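Head completion protein gp6 (Enterobacteria phage HK97, PDB 3JVO) forms a thirteen-membered ring around an open central channel for DNA ejection and joins the head-tail connector by binding the portal protein and gp7. Local coordinates at residues G[10-13]-G[14-18]; G[26-29]-G[30-34]. All coordinates share one frame; numbering follows the deposited sequence.

Contact 1: G[10-13]-G[14-18]; sequences SLSL and FKQQI
Leu11 swings its CG away from the backbone N (chi1 -179°) while Lys15 sets its own CG beside the backbone N (chi1 -70°), and the two side chains, one helical turn apart, thereby converge, Leu11 CG lying 3.9 Å from Lys15 CE. The lysine stem starts over the peptide oxygen, with CG 3.4 Å from Leu11 O, then bends at chi3, and CE passes obliquely across Leu11 CG. Beyond this contact NZ forms a salt bridge with Asp23.

Phe14 turns back toward the helix start. Its CD2 lies 3.3 Å from Ser10 O, which approaches obliquely, while Leu11 CA lies at the ring edge, near its plane. That same Ser10 O accepts from Phe14 N at 3.1 Å. On another side Gln16 stretches beyond CG, laying OE1 3.5 Å from Leu13 CD2.

Phe14 points into the subunit, meeting Phe67, whereas Leu13, Gln16 and Gln17 pack against a neighbouring subunit. Ser10 closes the first turn: its OG accepts from Leu13 N at 3.1 Å in a nearly straight bond (157°), occupying an amide NH that has no earlier helical carbonyl. A serine N-cap of this kind is a standard way for an alpha-helix to begin, here helix 11-17 of the gp6/gp15 connector fold.

Contact 2: G[26-29]-G[30-34]; sequences DELI and TLYAQ
Residues 26-34 form the opening turns of helix 26-44, with i to i+4 amide bonds running from Thr30 N to Asp26 O, Leu31 N to Glu27 O, Tyr32 N to Leu28 O and Ala33 N to Ile29 O. Thr30 adds a side-chain bond to this ladder. With OG1 beside its own backbone N (chi1 -60°), the hydroxyl turns back along the helix and donates to Asp26 O at 2.6 Å. The amide of Thr30 reaches the same oxygen at 2.9 Å from the opposite face of the carbonyl plane, so two donors grip one acceptor, which helps to hold the hydroxyl in this rotamer. A threonine or serine hydroxyl that returns to the carbonyl four residues earlier is a familiar intrahelical motif, by which a polar group is satisfied without leaving its own helix.

On another side of the helix Leu28 and Tyr32 meet one turn apart. The leucine comes across the phenol end of the ring: CG is 3.7 Å from Tyr32 CZ, and CD2 approaches Tyr32 OH to 3.5 Å. Nearer the backbone, Leu28 O lies over one face of the ring, 3.6 Å above its plane and shifted toward the rim. The leucine branch and its own peptide oxygen lie on the same side of the ring, the branch toward the hydroxyl end and the oxygen toward CG. The tyrosine hydroxyl is hydrogen-bonded to Gln17 of a neighbouring subunit, while within the chain Tyr32 packs on Phe67, Met70 and Phe71 of helix 57-72. Ile29 also packs on Phe67, and Leu31 touches Leu64 of the neighbouring subunit.

Contacts 1 and 2 lie on consecutive helices, 11-17 and 26-44, whose flanks touch directly. Lys15 NZ of contact 1 meets Asp26 OD1 of contact 2 in a 2.9 Å salt bridge, while Phe14 CZ packs 3.6 Å from Ala33 CB and Leu11 CD1 equally close to Ile29 CG2. Contact 1 is only partly buried and mixes a capped helix start and polar side chains with the buried Leu13 and Phe14; contact 2 is more buried and richer in apolar and aromatic groups. Both share Phe67 of helix 57-72 as a core partner. They also supply complementary halves of one ring interface: Leu13 of one copy packs on Leu28 of a neighbouring subunit.

Contact 1: G[10-13]-G[14-18]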
ATOM      1  N   SER G  10       0.952  28.352  39.266  1.00 30.53           N
ATOM      2  CA  SER G  10       0.428  29.692  38.984  1.00 31.10           C
ATOM      3  C   SER G  10      -0.161  29.796  37.575  1.00 30.47           C
ATOM      4  O   SER G  10       0.203  29.047  36.677  1.00 30.03           O
ATOM      5  CB  SER G  10       1.529  30.725  39.146  1.00 31.20           C
ATOM      6  OG  SER G  10       2.456  30.584  38.079  1.00 32.86           O
ATOM      7  N   LEU G  11      -1.078  30.736  37.397  1.00 30.32           N
ATOM      8  CA  LEU G  11      -1.667  31.013  36.090  1.00 31.04           C
ATOM      9  C   LEU G  11      -0.598  31.383  35.064  1.00 30.90           C
ATOM     10  O   LEU G  11      -0.670  30.980  33.901  1.00 30.57           O
ATOM     11  CB  LEU G  11      -2.695  32.150  36.207  1.00 30.62           C
ATOM     12  CG  LEU G  11      -3.432  32.556  34.934  1.00 32.38           C
ATOM     13  CD1 LEU G  11      -4.148  31.359  34.360  1.00 31.65           C
ATOM     14  CD2 LEU G  11      -4.441  33.693  35.224  1.00 32.01           C
ATOM     15  N   SER G  12       0.381  32.165  35.506  1.00 30.94           N
ATOM     16  CA  SER G  12       1.540  32.506  34.706  1.00 31.58           C
ATOM     17  C   SER G  12       2.258  31.265  34.163  1.00 31.29           C
ATOM     18  O   SER G  12       2.615  31.223  32.996  1.00 31.78           O
ATOM     19  CB  SER G  12       2.513  33.339  35.542  1.00 32.26           C
ATOM     20  OG  SER G  12       3.665  33.660  34.783  1.00 35.02           O
ATOM     21  N   LEU G  13       2.463  30.258  35.009  1.00 30.86           N
ATOM     22  CA  LEU G  13       3.074  29.007  34.567  1.00 30.02           C
ATOM     23  C   LEU G  13       2.206  28.224  33.584  1.00 29.51           C
ATOM     24  O   LEU G  13       2.724  27.711  32.595  1.00 30.07           O
ATOM     25  CB  LEU G  13       3.464  28.134  35.749  1.00 30.39           C
ATOM     26  CG  LEU G  13       4.820  28.404  36.409  1.00 31.13           C
ATOM     27  CD1 LEU G  13       4.991  27.440  37.563  1.00 32.78           C
ATOM     28  CD2 LEU G  13       5.962  28.216  35.438  1.00 30.80           C
ATOM     29  N   PHE G  14       0.902  28.134  33.839  1.00 28.11           N
ATOM     30  CA  PHE G  14      -0.006  27.490  32.870  1.00 27.64           C
ATOM     31  C   PHE G  14       0.108  28.135  31.490  1.00 27.44           C
ATOM     32  O   PHE G  14       0.187  27.436  30.490  1.00 28.10           O
ATOM     33  CB  PHE G  14      -1.460  27.539  33.324  1.00 26.96           C
ATOM     34  CG  PHE G  14      -1.804  26.511  34.320  1.00 26.71           C
ATOM     35  CD1 PHE G  14      -1.823  25.154  33.968  1.00 27.01           C
ATOM     36  CD2 PHE G  14      -2.109  26.877  35.635  1.00 27.09           C
ATOM     37  CE1 PHE G  14      -2.131  24.182  34.905  1.00 26.36           C
ATOM     38  CE2 PHE G  14      -2.423  25.903  36.581  1.00 26.85           C
ATOM     39  CZ  PHE G  14      -2.434  24.547  36.215  1.00 26.33           C
ATOM     40  N   LYS G  15       0.148  29.464  31.450  1.00 26.70           N
ATOM     41  CA  LYS G  15       0.270  30.182  30.196  1.00 26.66           C
ATOM     42  C   LYS G  15       1.582  29.927  29.481  1.00 25.97           C
ATOM     43  O   LYS G  15       1.616  29.877  28.259  1.00 25.34           O
ATOM     44  CB  LYS G  15       0.097  31.674  30.409  1.00 26.89           C
ATOM     45  CG  LYS G  15      -1.342  32.091  30.759  1.00 29.17           C
ATOM     46  CD  LYS G  15      -1.459  33.604  30.581  1.00 30.47           C
ATOM     47  CE  LYS G  15      -2.295  34.231  31.652  1.00 34.78           C
ATOM     48  NZ  LYS G  15      -2.302  35.754  31.599  1.00 35.43           N
ATOM     49  N   GLN G  16       2.663  29.792  30.239  1.00 25.36           N
ATOM     50  CA  GLN G  16       3.953  29.431  29.657  1.00 25.44           C
ATOM     51  C   GLN G  16       3.942  27.999  29.102  1.00 25.24           C
ATOM     52  O   GLN G  16       4.570  27.732  28.096  1.00 25.54           O
ATOM     53  CB  GLN G  16       5.068  29.606  30.691  1.00 25.23           C
ATOM     54  CG  GLN G  16       5.336  31.087  31.025  1.00 28.04           C
ATOM     55  CD  GLN G  16       6.343  31.261  32.131  1.00 31.30           C
ATOM     56  OE1 GLN G  16       6.779  30.298  32.751  1.00 34.89           O
ATOM     57  NE2 GLN G  16       6.731  32.494  32.377  1.00 33.09           N
ATOM     58  N   GLN G  17       3.214  27.090  29.751  1.00 25.29           N
ATOM     59  CA  GLN G  17       3.093  25.717  29.253  1.00 25.66           C
ATOM     60  C   GLN G  17       2.585  25.735  27.813  1.00 25.55           C
ATOM     61  O   GLN G  17       3.108  25.033  26.942  1.00 24.94           O
ATOM     62  CB  GLN G  17       2.144  24.897  30.161  1.00 25.55           C
ATOM     63  CG  GLN G  17       1.809  23.486  29.653  1.00 25.42           C
ATOM     64  CD  GLN G  17       3.004  22.562  29.753  1.00 27.00           C
ATOM     65  OE1 GLN G  17       4.046  22.950  30.293  1.00 23.84           O
ATOM     66  NE2 GLN G  17       2.871  21.341  29.225  1.00 26.03           N
ATOM     67  N   ILE G  18       1.576  26.564  27.562  1.00 26.01           N
ATOM     68  CA  ILE G  18       0.989  26.648  26.241  1.00 26.39           C
ATOM     69  C   ILE G  18       1.547  27.792  25.375  1.00 27.99           C
ATOM     70  O   ILE G  18       1.023  28.039  24.294  1.00 27.28           O
ATOM     71  CB  ILE G  18      -0.541  26.764  26.303  1.00 26.97           C
ATOM     72  CG1 ILE G  18      -0.971  27.905  27.252  1.00 25.35           C
ATOM     73  CG2 ILE G  18      -1.152  25.399  26.662  1.00 26.29           C
ATOM     74  CD1 ILE G  18      -2.475  28.185  27.243  1.00 24.93           C
TER

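Contact 2: G[26-29]-G[30-34]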
ATOM      1  N   ASP G  26      -7.995  34.532  30.516  1.00 34.64           N
ATOM      2  CA  ASP G  26      -7.636  34.047  31.858  1.00 34.11           C
ATOM      3  C   ASP G  26      -8.716  33.154  32.466  1.00 32.74           C
ATOM      4  O   ASP G  26      -8.406  32.156  33.099  1.00 32.15           O
ATOM      5  CB  ASP G  26      -7.328  35.224  32.798  1.00 34.83           C
ATOM      6  CG  ASP G  26      -6.029  35.964  32.435  1.00 36.94           C
ATOM      7  OD1 ASP G  26      -5.188  35.439  31.670  1.00 39.73           O
ATOM      8  OD2 ASP G  26      -5.844  37.093  32.930  1.00 40.78           O
ATOM      9  N   GLU G  27      -9.972  33.517  32.273  1.00 31.59           N
ATOM     10  CA  GLU G  27     -11.090  32.722  32.781  1.00 32.42           C
ATOM     11  C   GLU G  27     -11.205  31.341  32.101  1.00 30.45           C
ATOM     12  O   GLU G  27     -11.342  30.323  32.766  1.00 29.06           O
ATOM     13  CB  GLU G  27     -12.385  33.518  32.658  1.00 32.92           C
ATOM     14  CG  GLU G  27     -13.610  32.811  33.186  1.00 36.74           C
ATOM     15  CD  GLU G  27     -14.870  33.686  33.237  1.00 37.20           C
ATOM     16  OE1 GLU G  27     -15.063  34.592  32.368  1.00 42.33           O
ATOM     17  OE2 GLU G  27     -15.691  33.441  34.164  1.00 43.10           O
ATOM     18  N   LEU G  28     -11.116  31.305  30.779  1.00 29.11           N
ATOM     19  CA  LEU G  28     -11.078  30.025  30.070  1.00 28.39           C
ATOM     20  C   LEU G  28      -9.886  29.154  30.493  1.00 27.99           C
ATOM     21  O   LEU G  28     -10.048  27.968  30.853  1.00 27.24           O
ATOM     22  CB  LEU G  28     -11.061  30.254  28.558  1.00 27.97           C
ATOM     23  CG  LEU G  28     -11.153  28.960  27.737  1.00 28.22           C
ATOM     24  CD1 LEU G  28     -12.520  28.329  27.822  1.00 24.16           C
ATOM     25  CD2 LEU G  28     -10.806  29.297  26.292  1.00 27.63           C
ATOM     26  N   ILE G  29      -8.695  29.745  30.462  1.00 28.27           N
ATOM     27  CA  ILE G  29      -7.463  29.044  30.873  1.00 29.24           C
ATOM     28  C   ILE G  29      -7.570  28.487  32.302  1.00 28.99           C
ATOM     29  O   ILE G  29      -7.209  27.323  32.570  1.00 28.98           O
ATOM     30  CB  ILE G  29      -6.216  29.951  30.700  1.00 29.24           C
ATOM     31  CG1 ILE G  29      -5.936  30.138  29.198  1.00 30.31           C
ATOM     32  CG2 ILE G  29      -5.016  29.361  31.451  1.00 29.36           C
ATOM     33  CD1 ILE G  29      -4.939  31.251  28.892  1.00 31.30           C
ATOM     34  N   THR G  30      -8.093  29.317  33.205  1.00 29.06           N
ATOM     35  CA  THR G  30      -8.363  28.899  34.587  1.00 29.42           C
ATOM     36  C   THR G  30      -9.304  27.693  34.658  1.00 29.06           C
ATOM     37  O   THR G  30      -9.081  26.776  35.477  1.00 29.13           O
ATOM     38  CB  THR G  30      -8.891  30.070  35.455  1.00 29.20           C
ATOM     39  OG1 THR G  30      -7.900  31.113  35.480  1.00 31.48           O
ATOM     40  CG2 THR G  30      -9.192  29.623  36.893  1.00 28.77           C
ATOM     41  N   LEU G  31     -10.325  27.671  33.794  1.00 28.15           N
ATOM     42  CA  LEU G  31     -11.264  26.548  33.752  1.00 27.40           C
ATOM     43  C   LEU G  31     -10.561  25.251  33.308  1.00 26.31           C
ATOM     44  O   LEU G  31     -10.781  24.170  33.886  1.00 25.86           O
ATOM     45  CB  LEU G  31     -12.469  26.884  32.856  1.00 27.74           C
ATOM     46  CG  LEU G  31     -13.606  25.862  32.741  1.00 31.16           C
ATOM     47  CD1 LEU G  31     -14.881  26.412  32.031  1.00 28.02           C
ATOM     48  CD2 LEU G  31     -13.118  24.560  32.015  1.00 34.99           C
ATOM     49  N   TYR G  32      -9.694  25.356  32.306  1.00 24.90           N
ATOM     50  CA  TYR G  32      -8.933  24.202  31.842  1.00 24.90           C
ATOM     51  C   TYR G  32      -8.002  23.683  32.947  1.00 24.58           C
ATOM     52  O   TYR G  32      -7.859  22.480  33.135  1.00 24.96           O
ATOM     53  CB  TYR G  32      -8.071  24.556  30.625  1.00 24.88           C
ATOM     54  CG  TYR G  32      -8.809  24.882  29.327  1.00 23.72           C
ATOM     55  CD1 TYR G  32     -10.053  24.337  29.035  1.00 23.00           C
ATOM     56  CD2 TYR G  32      -8.228  25.742  28.389  1.00 23.62           C
ATOM     57  CE1 TYR G  32     -10.719  24.641  27.825  1.00 23.99           C
ATOM     58  CE2 TYR G  32      -8.882  26.063  27.185  1.00 22.54           C
ATOM     59  CZ  TYR G  32     -10.106  25.507  26.902  1.00 24.22           C
ATOM     60  OH  TYR G  32     -10.733  25.826  25.700  1.00 25.16           O
ATOM     61  N   ALA G  33      -7.365  24.605  33.650  1.00 24.41           N
ATOM     62  CA  ALA G  33      -6.442  24.278  34.740  1.00 24.45           C
ATOM     63  C   ALA G  33      -7.191  23.550  35.848  1.00 25.42           C
ATOM     64  O   ALA G  33      -6.708  22.550  36.369  1.00 25.39           O
ATOM     65  CB  ALA G  33      -5.782  25.531  35.274  1.00 23.22           C
ATOM     66  N   GLN G  34      -8.378  24.061  36.196  1.00 26.21           N
ATOM     67  CA  GLN G  34      -9.202  23.460  37.237  1.00 26.47           C
ATOM     68  C   GLN G  34      -9.666  22.065  36.820  1.00 26.64           C
ATOM     69  O   GLN G  34      -9.662  21.136  37.635  1.00 25.88           O
ATOM     70  CB  GLN G  34     -10.396  24.354  37.554  1.00 26.36           C
ATOM     71  CG  GLN G  34     -10.010  25.699  38.223  1.00 27.21           C
ATOM     72  CD  GLN G  34     -11.183  26.661  38.308  1.00 29.14           C
ATOM     73  OE1 GLN G  34     -12.152  26.546  37.550  1.00 32.61           O
ATOM     74  NE2 GLN G  34     -11.105  27.620  39.236  1.00 28.29           N
TER